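Local structure of carbohydrate binding family 6 (Clostridium thermocellum, 5A8C) at residues Y50-H55 against G86-A91; S33-A38 against D70-S75; P104-R109 against F113-G118. The protein is a calcium-containing family 43 glycoside hydrolase, an alpha-L-arabinofuranosidase that probably releases terminal arabinofuranose units from arabinose-bearing polysaccharides. All blocks are in the same frame, centred on the assembly; numbering follows the deposited sequence. Where two conformers were deposited one is given.

How the contacts relate
The three contacts lie in adjoining sheets of a five-bladed beta-propeller. Contacts 1 and 2 share the four-stranded antiparallel sheet of strands 36-45, 48-56, 70-76 and 83-90, and their centres are about 6 Å apart. Each joins strands two places apart in that sheet. Their segments alternate along the chain: 33-38, 50-55, 70-75, then 86-91. Glu87 of contact 1 reaches Thr72 of contact 2. Contact 3 follows later in the chain, in the sheet of strands 104-109, 112-118 and 124-129. Its centre is about 11 Å from contact 1 and 15 Å from contact 2. Tyr52 and Ile71 pack on this second sheet, so the two sheets are joined face to face.

Contact 1: residues Y50-H55 against G86-A91; sequences YIYCSH and GEVFNA
His55 and Glu87 stack across one blade of the five-bladed beta-propeller, and Tyr52 meets Val88 further along. The blade is a four-stranded antiparallel sheet. Residues 50-55 lie on its second strand and residues 86-90 on its fourth. Strand 70-76 runs between them, so the contact is made by side chains alone.

The first interaction is a stack of flat groups. The Glu87 carboxylate lies over one face of the His55 imidazole, with the two planes 20° apart. CD sits 3.9 Å above the ring plane, displaced toward the rim. The methylene before it also touches, with Glu87 CG 3.9 Å from His55 CD2. A bend at chi2 (68°) folds the Glu87 chain and lays its carboxylate over the ring. Glu87 OE1 and His55 NE2 stay 4.2 Å apart, too far for a direct bond.

Polar bonds to other strands and loops tie down both groups. Glu87 OE2 accepts a hydrogen bond from Thr72 OG1 and forms a salt bridge with Arg35 NE. This double grip limits how far the carboxylate can turn. His55 ND1 is hydrogen-bonded to the carbonyl oxygen of Phe36, which fixes the ring as well.

The last interaction is apolar and buried. Tyr52 and Val88 cross at about a right angle. The Tyr52 hydroxyl is hydrogen-bonded to the carbonyl oxygen of Pro132, and its ring packs on Pro104 and Ile106 of the next sheet. Val88 offers one branch to this ring, at the edge and near the ring plane: its CG2 lies 4.1 Å from Tyr52 CD2.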
ATOM      1  N   TYR A  50       6.566  -5.383 -10.429  1.00  6.61           N
ATOM      2  CA  TYR A  50       7.265  -5.475  -9.153  1.00  6.96           C
ATOM      3  C   TYR A  50       6.248  -5.231  -8.058  1.00  6.78           C
ATOM      4  O   TYR A  50       5.495  -4.267  -8.087  1.00  8.03           O
ATOM      5  CB  TYR A  50       8.385  -4.424  -9.050  1.00  7.50           C
ATOM      6  CG  TYR A  50       9.535  -4.629  -9.987  1.00  7.63           C
ATOM      7  CD1 TYR A  50       9.488  -4.169 -11.283  1.00  7.83           C
ATOM      8  CD2 TYR A  50      10.671  -5.269  -9.556  1.00  8.10           C
ATOM      9  CE1 TYR A  50      10.550  -4.395 -12.151  1.00  8.96           C
ATOM     10  CE2 TYR A  50      11.751  -5.529 -10.408  1.00  9.13           C
ATOM     11  CZ  TYR A  50      11.671  -5.077 -11.716  1.00  9.06           C
ATOM     12  OH  TYR A  50      12.732  -5.289 -12.590  1.00 11.61           O
ATOM     13  N   ILE A  51       6.308  -6.091  -7.023  1.00  6.36           N
ATOM     14  CA  ILE A  51       5.454  -5.946  -5.819  1.00  6.39           C
ATOM     15  C   ILE A  51       6.366  -5.792  -4.611  1.00  6.05           C
ATOM     16  O   ILE A  51       7.301  -6.583  -4.422  1.00  7.92           O
ATOM     17  CB  ILE A  51       4.519  -7.162  -5.636  1.00  7.22           C
ATOM     18  CG1 ILE A  51       3.647  -7.399  -6.867  1.00  7.88           C
ATOM     19  CG2 ILE A  51       3.631  -6.899  -4.423  1.00  8.64           C
ATOM     20  CD1 ILE A  51       2.784  -8.652  -6.764  1.00  9.26           C
ATOM     21  N   TYR A  52       6.093  -4.733  -3.833  1.00  5.45           N
ATOM     22  CA  TYR A  52       6.829  -4.434  -2.618  1.00  5.52           C
ATOM     23  C   TYR A  52       5.886  -4.655  -1.456  1.00  5.50           C
ATOM     24  O   TYR A  52       4.740  -4.161  -1.496  1.00  6.25           O
ATOM     25  CB  TYR A  52       7.287  -2.940  -2.641  1.00  5.75           C
ATOM     26  CG  TYR A  52       8.197  -2.637  -3.780  1.00  5.94           C
ATOM     27  CD1 TYR A  52       7.690  -2.441  -5.071  1.00  6.37           C
ATOM     28  CD2 TYR A  52       9.566  -2.583  -3.640  1.00  6.70           C
ATOM     29  CE1 TYR A  52       8.511  -2.179  -6.129  1.00  6.91           C
ATOM     30  CE2 TYR A  52      10.412  -2.319  -4.696  1.00  7.16           C
ATOM     31  CZ  TYR A  52       9.880  -2.139  -5.959  1.00  7.38           C
ATOM     32  OH  TYR A  52      10.659  -1.875  -7.053  1.00  9.32           O
ATOM     33  N   CYS A  53       6.365  -5.275  -0.389  1.00  5.50           N
ATOM     34  CA  CYS A  53       5.504  -5.674   0.706  1.00  5.57           C
ATOM     35  C   CYS A  53       6.174  -5.369   2.046  1.00  5.54           C
ATOM     36  O   CYS A  53       7.391  -5.473   2.187  1.00  6.07           O
ATOM     37  CB  CYS A  53       5.219  -7.175   0.708  1.00  6.68           C
ATOM     38  SG  CYS A  53       4.379  -7.759  -0.770  1.00 10.19           S
ATOM     39  N   SER A  54       5.350  -5.075   3.051  1.00  5.52           N
ATOM     40  CA  SER A  54       5.803  -5.240   4.430  1.00  5.58           C
ATOM     41  C   SER A  54       6.357  -6.648   4.601  1.00  5.67           C
ATOM     42  O   SER A  54       5.648  -7.601   4.247  1.00  6.28           O
ATOM     43  CB  SER A  54       4.593  -5.124   5.364  1.00  5.47           C
ATOM     44  OG  SER A  54       4.055  -3.827   5.383  1.00  6.02           O
ATOM     45  N   HIS A  55       7.567  -6.801   5.114  1.00  5.59           N
ATOM     46  CA  HIS A  55       8.068  -8.139   5.465  1.00  6.02           C
ATOM     47  C   HIS A  55       7.630  -8.473   6.892  1.00  6.07           C
ATOM     48  O   HIS A  55       8.111  -7.862   7.846  1.00  7.48           O
ATOM     49  CB  HIS A  55       9.548  -8.171   5.358  1.00  7.20           C
ATOM     50  CG  HIS A  55      10.173  -9.448   5.873  1.00  8.00           C
ATOM     51  ND1 HIS A  55       9.708 -10.742   5.841  1.00  9.74           N
ATOM     52  CD2 HIS A  55      11.361  -9.503   6.511  1.00  7.58           C
ATOM     53  CE1 HIS A  55      10.606 -11.529   6.455  1.00  7.80           C
ATOM     54  NE2 HIS A  55      11.622 -10.796   6.852  1.00 11.19           N
ATOM     55  N   GLY A  86      14.452 -10.445  -2.423  1.00  8.50           N
ATOM     56  CA  GLY A  86      14.865 -10.248  -1.060  1.00  8.76           C
ATOM     57  C   GLY A  86      14.269  -8.997  -0.443  1.00  8.09           C
ATOM     58  O   GLY A  86      13.251  -8.452  -0.932  1.00  8.93           O
ATOM     59  N   GLU A  87      14.868  -8.551   0.634  1.00  7.83           N
ATOM     60  CA  GLU A  87      14.470  -7.347   1.301  1.00  8.04           C
ATOM     61  C   GLU A  87      15.320  -6.218   0.770  1.00  8.39           C
ATOM     62  O   GLU A  87      16.516  -6.209   0.917  1.00 11.66           O
ATOM     63  CB  GLU A  87      14.480  -7.488   2.822  1.00  9.62           C
ATOM     64  CG  GLU A  87      13.229  -8.189   3.389  1.00 10.56           C
ATOM     65  CD  GLU A  87      13.165  -9.640   2.997  1.00 10.62           C
ATOM     66  OE1 GLU A  87      14.048 -10.400   3.457  1.00 13.47           O
ATOM     67  OE2 GLU A  87      12.252 -10.037   2.275  1.00 11.53           O
ATOM     68  N   VAL A  88      14.664  -5.230   0.156  1.00  7.40           N
ATOM     69  CA  VAL A  88      15.295  -4.157  -0.596  1.00  7.36           C
ATOM     70  C   VAL A  88      15.455  -2.861   0.182  1.00  7.12           C
ATOM     71  O   VAL A  88      16.140  -1.971  -0.287  1.00  7.95           O
ATOM     72  CB  VAL A  88      14.525  -3.903  -1.923  1.00  7.92           C
ATOM     73  CG1 VAL A  88      14.518  -5.151  -2.780  1.00  8.96           C
ATOM     74  CG2 VAL A  88      13.095  -3.388  -1.652  1.00  8.28           C
ATOM     75  N   PHE A  89      14.871  -2.807   1.383  1.00  7.14           N
ATOM     76  CA  PHE A  89      14.978  -1.669   2.266  1.00  6.89           C
ATOM     77  C   PHE A  89      14.848  -2.197   3.669  1.00  7.22           C
ATOM     78  O   PHE A  89      13.921  -2.935   3.954  1.00  7.70           O
ATOM     79  CB  PHE A  89      13.869  -0.602   2.018  1.00  7.15           C
ATOM     80  CG  PHE A  89      13.896   0.563   2.934  1.00  6.74           C
ATOM     81  CD1 PHE A  89      14.936   1.482   2.884  1.00  7.10           C
ATOM     82  CD2 PHE A  89      12.933   0.710   3.913  1.00  7.45           C
ATOM     83  CE1 PHE A  89      14.968   2.551   3.748  1.00  7.15           C
ATOM     84  CE2 PHE A  89      12.957   1.797   4.776  1.00  7.86           C
ATOM     85  CZ  PHE A  89      13.985   2.694   4.700  1.00  7.72           C
ATOM     86  N   ASN A  90      15.729  -1.702   4.575  1.00  7.34           N
ATOM     87  CA  ASN A  90      15.689  -2.033   5.982  1.00  7.57           C
ATOM     88  C   ASN A  90      15.770  -0.718   6.731  1.00  7.28           C
ATOM     89  O   ASN A  90      16.729  -0.006   6.530  1.00  7.95           O
ATOM     90  CB  ASN A  90      16.851  -2.989   6.338  1.00  9.07           C
ATOM     91  CG  ASN A  90      16.939  -3.284   7.804  1.00  9.89           C
ATOM     92  OD1 ASN A  90      17.184  -2.398   8.610  1.00 10.59           O
ATOM     93  ND2 ASN A  90      16.698  -4.514   8.167  1.00 13.15           N
ATOM     94  N   ALA A  91      14.771  -0.387   7.529  1.00  7.36           N
ATOM     95  CA  ALA A  91      14.729   0.965   8.105  1.00  7.94           C
ATOM     96  C   ALA A  91      15.940   1.297   8.945  1.00  8.11           C
ATOM     97  O   ALA A  91      16.496   2.386   8.838  1.00  8.72           O
ATOM     98  CB  ALA A  91      13.448   1.160   8.862  1.00  8.74           C
TER

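Contact 2: residues S33-A38 against D70-S75; sequences SQRFTA and DITCIS
The Arg35 guanidinium is the flat group of this contact, and it meets the Thr72 methyl obliquely. Arg35 NH2 lies 3.7 Å from Thr72 CG2. A bend at chi3 (-52°) brings NH2 against the Thr72 methyl. The charge of the arginine is held by two acids of strand 83-90: NH1 forms a salt bridge with Asp84, and Glu87 is the shared acid that holds both this guanidinium and the Thr72 hydroxyl. The salt bridges hold the guanidinium where NH2 touches the methyl.

The same methyl also takes part in the second touch. Thr37 CG2 is 3.8 Å from Thr72 CG2 and 3.9 Å from Thr72 CB. The two threonines cross at about a right angle. Their methyls meet while their hydroxyls bond to other partners. Thr37 OG1 is hydrogen-bonded to the backbone N of Val301. In Thr72 the methyl is anti to the backbone N, which places it between Arg35 and Thr37.

Thr37 on the first strand and Arg35 in the loop before it meet Thr72 on the third strand, with strand 48-56 between. Such four-stranded antiparallel sheets are the blades of the five-bladed beta-propeller of family 43 enzymes.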
ATOM      1  N   SER A  33       5.740 -17.857  -0.930  1.00  8.13           N
ATOM      2  CA  SER A  33       5.653 -18.335   0.458  0.80  8.90           C
ATOM      3  C   SER A  33       6.978 -18.375   1.181  1.00  8.08           C
ATOM      4  O   SER A  33       7.017 -18.840   2.313  1.00  9.61           O
ATOM      5  CB  SER A  33       5.006 -19.727   0.541  0.80 10.95           C
ATOM      6  OG  SER A  33       5.779 -20.614  -0.200  0.80 12.65           O
ATOM      7  N   GLN A  34       8.049 -17.888   0.554  1.00  7.49           N
ATOM      8  CA  GLN A  34       9.369 -18.028   1.185  1.00  7.52           C
ATOM      9  C   GLN A  34       9.462 -17.359   2.535  1.00  7.80           C
ATOM     10  O   GLN A  34      10.065 -17.889   3.467  1.00  9.11           O
ATOM     11  CB  GLN A  34      10.450 -17.485   0.291  1.00  8.28           C
ATOM     12  CG  GLN A  34      10.574 -18.179  -1.017  1.00  9.63           C
ATOM     13  CD  GLN A  34      10.935 -19.652  -0.846  1.00  9.67           C
ATOM     14  OE1 GLN A  34      11.913 -19.975  -0.133  1.00 10.85           O
ATOM     15  NE2 GLN A  34      10.120 -20.554  -1.397  1.00 10.50           N
ATOM     16  N   ARG A  35       8.923 -16.142   2.610  1.00  7.35           N
ATOM     17  CA  ARG A  35       8.857 -15.332   3.786  1.00  7.69           C
ATOM     18  C   ARG A  35       7.481 -14.704   3.798  1.00  6.99           C
ATOM     19  O   ARG A  35       6.851 -14.609   2.753  1.00  7.62           O
ATOM     20  CB  ARG A  35       9.966 -14.262   3.789  1.00  8.44           C
ATOM     21  CG  ARG A  35      11.369 -14.831   3.804  1.00  9.92           C
ATOM     22  CD  ARG A  35      12.502 -13.824   3.716  1.00  9.94           C
ATOM     23  NE  ARG A  35      12.364 -12.915   2.602  1.00 10.18           N
ATOM     24  CZ  ARG A  35      12.507 -13.230   1.327  1.00  9.49           C
ATOM     25  NH1 ARG A  35      12.821 -14.450   0.922  1.00 10.60           N
ATOM     26  NH2 ARG A  35      12.335 -12.311   0.416  1.00 10.20           N
ATOM     27  N   PHE A  36       7.027 -14.244   4.967  1.00  6.83           N
ATOM     28  CA  PHE A  36       5.690 -13.652   5.054  1.00  6.30           C
ATOM     29  C   PHE A  36       5.702 -12.195   4.570  1.00  6.00           C
ATOM     30  O   PHE A  36       6.654 -11.444   4.819  1.00  6.97           O
ATOM     31  CB  PHE A  36       5.189 -13.783   6.504  1.00  6.72           C
ATOM     32  CG  PHE A  36       5.010 -15.220   6.924  1.00  6.91           C
ATOM     33  CD1 PHE A  36       3.974 -15.961   6.373  1.00  7.49           C
ATOM     34  CD2 PHE A  36       5.873 -15.821   7.821  1.00  7.86           C
ATOM     35  CE1 PHE A  36       3.825 -17.301   6.716  1.00  8.59           C
ATOM     36  CE2 PHE A  36       5.728 -17.172   8.141  1.00  9.37           C
ATOM     37  CZ  PHE A  36       4.695 -17.891   7.598  1.00  9.35           C
ATOM     38  N   THR A  37       4.625 -11.835   3.877  1.00  5.99           N
ATOM     39  CA  THR A  37       4.521 -10.543   3.192  1.00  6.30           C
ATOM     40  C   THR A  37       3.122  -9.999   3.348  1.00  5.70           C
ATOM     41  O   THR A  37       2.126 -10.731   3.356  1.00  6.28           O
ATOM     42  CB  THR A  37       4.809 -10.722   1.663  1.00  7.13           C
ATOM     43  OG1 THR A  37       4.022 -11.746   1.073  1.00  7.31           O
ATOM     44  CG2 THR A  37       6.298 -10.984   1.434  1.00  7.47           C
ATOM     45  N   ALA A  38       3.025  -8.657   3.421  1.00  5.45           N
ATOM     46  CA  ALA A  38       1.748  -7.988   3.655  1.00  5.29           C
ATOM     47  C   ALA A  38       1.740  -6.611   2.980  1.00  4.72           C
ATOM     48  O   ALA A  38       2.779  -6.091   2.545  1.00  5.47           O
ATOM     49  CB  ALA A  38       1.504  -7.792   5.147  1.00  6.15           C
ATOM     50  N   ASP A  70      11.633  -4.317   7.501  1.00  6.48           N
ATOM     51  CA  ASP A  70      12.144  -4.231   6.145  1.00  6.68           C
ATOM     52  C   ASP A  70      11.002  -4.491   5.133  1.00  6.13           C
ATOM     53  O   ASP A  70       9.896  -4.836   5.528  1.00  6.30           O
ATOM     54  CB  ASP A  70      13.407  -5.109   5.985  1.00  7.94           C
ATOM     55  CG  ASP A  70      13.299  -6.521   6.478  1.00  9.25           C
ATOM     56  OD1 ASP A  70      12.185  -6.994   6.706  1.00 10.09           O
ATOM     57  OD2 ASP A  70      14.371  -7.174   6.563  1.00 12.19           O
ATOM     58  N   ILE A  71      11.349  -4.279   3.861  1.00  6.61           N
ATOM     59  CA  ILE A  71      10.422  -4.367   2.731  0.80  6.48           C
ATOM     60  C   ILE A  71      10.932  -5.459   1.771  1.00  6.20           C
ATOM     61  O   ILE A  71      12.055  -5.357   1.294  1.00  7.61           O
ATOM     62  CB  ILE A  71      10.343  -3.034   2.005  0.80  6.83           C
ATOM     63  CG1 ILE A  71       9.834  -1.950   2.882  0.80  7.84           C
ATOM     64  CG2 ILE A  71       9.555  -3.159   0.706  0.80  6.73           C
ATOM     65  CD1 ILE A  71       8.495  -2.192   3.384  0.80  8.73           C
ATOM     66  N   THR A  72      10.046  -6.382   1.424  1.00  6.35           N
ATOM     67  CA  THR A  72      10.318  -7.454   0.470  1.00  6.90           C
ATOM     68  C   THR A  72       9.928  -7.015  -0.917  1.00  6.72           C
ATOM     69  O   THR A  72       8.922  -6.325  -1.075  1.00  7.50           O
ATOM     70  CB  THR A  72       9.447  -8.700   0.865  1.00  8.32           C
ATOM     71  OG1 THR A  72       9.741  -9.086   2.188  1.00 10.20           O
ATOM     72  CG2 THR A  72       9.616  -9.829  -0.111  1.00  8.59           C
ATOM     73  N   CYS A  73      10.659  -7.469  -1.945  1.00  6.98           N
ATOM     74  CA  CYS A  73      10.245  -7.202  -3.328  1.00  6.72           C
ATOM     75  C   CYS A  73      10.286  -8.512  -4.101  1.00  6.41           C
ATOM     76  O   CYS A  73      11.282  -9.271  -4.034  1.00  7.39           O
ATOM     77  CB  CYS A  73      11.202  -6.218  -3.979  1.00  7.98           C
ATOM     78  SG  CYS A  73      10.921  -5.846  -5.689  1.00 10.02           S
ATOM     79  N   ILE A  74       9.225  -8.769  -4.875  1.00  6.61           N
ATOM     80  CA  ILE A  74       9.152  -9.886  -5.843  1.00  7.02           C
ATOM     81  C   ILE A  74       8.737  -9.288  -7.182  1.00  6.87           C
ATOM     82  O   ILE A  74       8.134  -8.226  -7.245  1.00  7.58           O
ATOM     83  CB  ILE A  74       8.204 -10.998  -5.350  1.00  7.35           C
ATOM     84  CG1 ILE A  74       6.746 -10.570  -5.342  1.00  7.68           C
ATOM     85  CG2 ILE A  74       8.648 -11.540  -4.014  1.00  8.22           C
ATOM     86  CD1 ILE A  74       5.769 -11.667  -4.989  1.00  8.79           C
ATOM     87  N   SER A  75       9.007 -10.013  -8.271  1.00  7.58           N
ATOM     88  CA  SER A  75       8.575  -9.513  -9.568  1.00  7.52           C
ATOM     89  C   SER A  75       8.328 -10.624 -10.529  1.00  7.89           C
ATOM     90  O   SER A  75       8.765 -11.770 -10.377  1.00  9.03           O
ATOM     91  CB  SER A  75       9.581  -8.530 -10.196  1.00  8.71           C
ATOM     92  OG  SER A  75      10.724  -9.220 -10.716  1.00  9.75           O
TER

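Contact 3: residues P104-R109 against F113-G118; sequences PSIVYR and FYLYYG
Tyr108 lays its ring against Phe113, and every step of the side chain from CB to CE1 finds this partner. Tyr108 CB is 4.1 Å from Phe113 CE2. CG lies near the same atom. Tyr108 CD1 is the closest point, 3.5 Å from Phe113 CZ and over one face of the phenylalanine ring. Tyr108 CE1 follows, also near Phe113 CZ. The rings form an offset stack, with centroids 4.9 Å apart and planes at 27°. CG of Tyr108 is anti to the backbone N (chi1 175°), which carries the ring over its neighbour. At the tip, OH is hydrogen-bonded to Asn111 OD1 in the turn. Tyr45 of strand 36-45 meets both rings edge-to-face.

The two strands form an antiparallel beta hairpin, which opens the next sheet of the propeller. Tyr108 and Phe113 are a non-hydrogen-bonded pair, as are Ile106 and Leu115. Ser105 with Tyr116 and Val107 with Tyr114 are hydrogen-bonded pairs, each with two backbone bonds. Tyr116 N donates to Ser105 O at 2.8 Å, and Tyr114 N likewise to Val107 O.

On the Tyr108 face, Ile106 CD1 touches both Phe113 CB and Leu115 CD1. Pro104 CB also comes within 3.7 Å of Leu115 CD1. Tyr114 points to the other face of the sheet. Arg109 O lies at the edge of the Tyr114 ring, in its plane, 3.3 Å from Tyr114 CE2. Ser105 is also on the Tyr114 face, its OG hydrogen-bonded to Val165 N and its side chain about 6 Å from the bound calcium ion.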
ATOM      1  N   PRO A 104       4.573  -0.245   2.282  1.00  5.19           N
ATOM      2  CA  PRO A 104       5.260   0.597   1.308  1.00  5.82           C
ATOM      3  C   PRO A 104       4.333   1.177   0.257  1.00  5.55           C
ATOM      4  O   PRO A 104       3.305   0.608  -0.122  1.00  6.17           O
ATOM      5  CB  PRO A 104       6.275  -0.388   0.675  1.00  7.25           C
ATOM      6  CG  PRO A 104       5.609  -1.729   0.803  1.00  7.79           C
ATOM      7  CD  PRO A 104       4.908  -1.665   2.134  1.00  6.16           C
ATOM      8  N   SER A 105       4.769   2.305  -0.324  1.00  5.52           N
ATOM      9  CA  SER A 105       4.183   2.866  -1.546  1.00  5.23           C
ATOM     10  C   SER A 105       5.330   3.091  -2.512  1.00  5.32           C
ATOM     11  O   SER A 105       6.337   3.671  -2.146  1.00  6.61           O
ATOM     12  CB  SER A 105       3.490   4.173  -1.240  1.00  5.90           C
ATOM     13  OG  SER A 105       2.938   4.779  -2.389  1.00  6.81           O
ATOM     14  N   ILE A 106       5.204   2.585  -3.753  1.00  5.62           N
ATOM     15  CA  ILE A 106       6.277   2.668  -4.743  1.00  5.56           C
ATOM     16  C   ILE A 106       5.833   3.579  -5.901  1.00  5.40           C
ATOM     17  O   ILE A 106       4.707   3.441  -6.415  1.00  6.19           O
ATOM     18  CB  ILE A 106       6.642   1.250  -5.254  1.00  6.38           C
ATOM     19  CG1 ILE A 106       7.829   1.287  -6.221  1.00  7.15           C
ATOM     20  CG2 ILE A 106       5.456   0.499  -5.833  1.00  6.75           C
ATOM     21  CD1 ILE A 106       9.142   1.664  -5.624  1.00  8.24           C
ATOM     22  N   VAL A 107       6.766   4.390  -6.358  1.00  5.64           N
ATOM     23  CA  VAL A 107       6.563   5.257  -7.537  1.00  5.84           C
ATOM     24  C   VAL A 107       7.856   5.217  -8.350  1.00  5.92           C
ATOM     25  O   VAL A 107       8.950   5.329  -7.808  1.00  6.88           O
ATOM     26  CB  VAL A 107       6.236   6.713  -7.127  1.00  7.03           C
ATOM     27  CG1 VAL A 107       6.046   7.567  -8.353  1.00  8.01           C
ATOM     28  CG2 VAL A 107       5.004   6.750  -6.272  1.00  8.55           C
ATOM     29  N   TYR A 108       7.689   5.119  -9.686  1.00  6.20           N
ATOM     30  CA  TYR A 108       8.789   5.280 -10.647  1.00  6.67           C
ATOM     31  C   TYR A 108       8.669   6.676 -11.277  1.00  7.05           C
ATOM     32  O   TYR A 108       7.658   6.965 -11.899  1.00  8.13           O
ATOM     33  CB  TYR A 108       8.715   4.172 -11.689  1.00  7.55           C
ATOM     34  CG  TYR A 108       9.717   4.262 -12.816  1.00  8.40           C
ATOM     35  CD1 TYR A 108      11.087   4.308 -12.579  1.00  8.70           C
ATOM     36  CD2 TYR A 108       9.305   4.282 -14.154  1.00 10.05           C
ATOM     37  CE1 TYR A 108      12.020   4.356 -13.611  1.00  9.86           C
ATOM     38  CE2 TYR A 108      10.233   4.346 -15.177  1.00 10.43           C
ATOM     39  CZ  TYR A 108      11.580   4.385 -14.910  1.00 10.14           C
ATOM     40  OH  TYR A 108      12.459   4.461 -15.967  1.00 12.24           O
ATOM     41  N   ARG A 109       9.665   7.521 -11.011  1.00  7.20           N
ATOM     42  CA  ARG A 109       9.623   8.901 -11.543  1.00  7.07           C
ATOM     43  C   ARG A 109      11.035   9.356 -11.733  1.00  7.99           C
ATOM     44  O   ARG A 109      11.919   8.968 -10.942  1.00  8.79           O
ATOM     45  CB  ARG A 109       8.899   9.843 -10.569  1.00  7.04           C
ATOM     46  CG  ARG A 109       8.539  11.183 -11.205  1.00  7.40           C
ATOM     47  CD  ARG A 109       7.840  12.116 -10.292  1.00  6.89           C
ATOM     48  NE  ARG A 109       7.335  13.249 -11.045  1.00  8.06           N
ATOM     49  CZ  ARG A 109       6.655  14.268 -10.535  1.00  8.01           C
ATOM     50  NH1 ARG A 109       6.407  14.336  -9.259  1.00  7.09           N
ATOM     51  NH2 ARG A 109       6.239  15.229 -11.345  1.00 11.72           N
ATOM     52  N   PHE A 113      13.357   5.234  -8.343  1.00  6.38           N
ATOM     53  CA  PHE A 113      12.330   4.548  -7.599  1.00  6.08           C
ATOM     54  C   PHE A 113      12.250   5.150  -6.196  1.00  6.10           C
ATOM     55  O   PHE A 113      13.265   5.282  -5.513  1.00  7.07           O
ATOM     56  CB  PHE A 113      12.650   3.049  -7.502  1.00  6.71           C
ATOM     57  CG  PHE A 113      12.669   2.388  -8.868  1.00  7.22           C
ATOM     58  CD1 PHE A 113      13.811   2.464  -9.640  1.00  8.18           C
ATOM     59  CD2 PHE A 113      11.533   1.840  -9.377  1.00  8.26           C
ATOM     60  CE1 PHE A 113      13.824   1.960 -10.942  1.00  9.81           C
ATOM     61  CE2 PHE A 113      11.539   1.308 -10.685  1.00  9.86           C
ATOM     62  CZ  PHE A 113      12.701   1.408 -11.449  1.00  9.41           C
ATOM     63  N   TYR A 114      11.024   5.522  -5.825  1.00  5.77           N
ATOM     64  CA  TYR A 114      10.747   6.162  -4.546  1.00  5.82           C
ATOM     65  C   TYR A 114       9.831   5.251  -3.763  1.00  5.66           C
ATOM     66  O   TYR A 114       8.739   4.887  -4.241  1.00  6.26           O
ATOM     67  CB  TYR A 114      10.063   7.539  -4.767  1.00  6.44           C
ATOM     68  CG  TYR A 114      10.954   8.448  -5.545  1.00  6.46           C
ATOM     69  CD1 TYR A 114      11.919   9.224  -4.893  1.00  6.91           C
ATOM     70  CD2 TYR A 114      10.883   8.544  -6.934  1.00  6.93           C
ATOM     71  CE1 TYR A 114      12.799  10.005  -5.603  1.00  7.89           C
ATOM     72  CE2 TYR A 114      11.756   9.345  -7.645  1.00  7.98           C
ATOM     73  CZ  TYR A 114      12.690  10.108  -6.970  1.00  7.97           C
ATOM     74  OH  TYR A 114      13.503  10.919  -7.723  1.00 10.99           O
ATOM     75  N   LEU A 115      10.299   4.823  -2.599  1.00  6.02           N
ATOM     76  CA  LEU A 115       9.645   3.852  -1.744  1.00  5.99           C
ATOM     77  C   LEU A 115       9.305   4.545  -0.429  1.00  5.87           C
ATOM     78  O   LEU A 115      10.181   4.818   0.368  1.00  7.33           O
ATOM     79  CB  LEU A 115      10.612   2.685  -1.544  1.00  7.27           C
ATOM     80  CG  LEU A 115      10.105   1.482  -0.789  1.00  7.69           C
ATOM     81  CD1 LEU A 115       9.011   0.755  -1.585  1.00  9.05           C
ATOM     82  CD2 LEU A 115      11.263   0.487  -0.548  1.00 10.09           C
ATOM     83  N   TYR A 116       8.033   4.830  -0.247  1.00  5.52           N
ATOM     84  CA  TYR A 116       7.561   5.523   0.964  1.00  5.54           C
ATOM     85  C   TYR A 116       7.147   4.490   1.980  1.00  5.42           C
ATOM     86  O   TYR A 116       6.693   3.394   1.596  1.00  6.72           O
ATOM     87  CB  TYR A 116       6.382   6.467   0.610  1.00  5.60           C
ATOM     88  CG  TYR A 116       6.772   7.456  -0.430  1.00  5.71           C
ATOM     89  CD1 TYR A 116       6.657   7.178  -1.782  1.00  5.50           C
ATOM     90  CD2 TYR A 116       7.261   8.717  -0.057  1.00  5.96           C
ATOM     91  CE1 TYR A 116       7.080   8.071  -2.759  1.00  5.71           C
ATOM     92  CE2 TYR A 116       7.659   9.621  -1.026  1.00  6.20           C
ATOM     93  CZ  TYR A 116       7.580   9.313  -2.354  1.00  5.78           C
ATOM     94  OH  TYR A 116       8.002  10.161  -3.331  1.00  6.37           O
ATOM     95  N   TYR A 117       7.297   4.782   3.262  1.00  5.31           N
ATOM     96  CA  TYR A 117       7.063   3.777   4.286  1.00  5.72           C
ATOM     97  C   TYR A 117       6.685   4.442   5.575  1.00  5.40           C
ATOM     98  O   TYR A 117       7.033   5.593   5.868  1.00  6.44           O
ATOM     99  CB  TYR A 117       8.344   2.924   4.498  1.00  5.98           C
ATOM    100  CG  TYR A 117       9.549   3.711   4.965  1.00  6.16           C
ATOM    101  CD1 TYR A 117      10.381   4.365   4.062  1.00  6.37           C
ATOM    102  CD2 TYR A 117       9.877   3.772   6.316  1.00  6.73           C
ATOM    103  CE1 TYR A 117      11.478   5.111   4.505  1.00  6.95           C
ATOM    104  CE2 TYR A 117      10.970   4.497   6.754  1.00  6.79           C
ATOM    105  CZ  TYR A 117      11.784   5.172   5.864  1.00  6.79           C
ATOM    106  OH  TYR A 117      12.885   5.823   6.352  1.00  8.08           O
ATOM    107  N   GLY A 118       5.923   3.708   6.408  1.00  5.57           N
ATOM    108  CA  GLY A 118       5.545   4.223   7.729  1.00  5.82           C
ATOM    109  C   GLY A 118       6.456   3.699   8.800  1.00  6.01           C
ATOM    110  O   GLY A 118       6.599   2.471   8.973  1.00  6.65           O
TER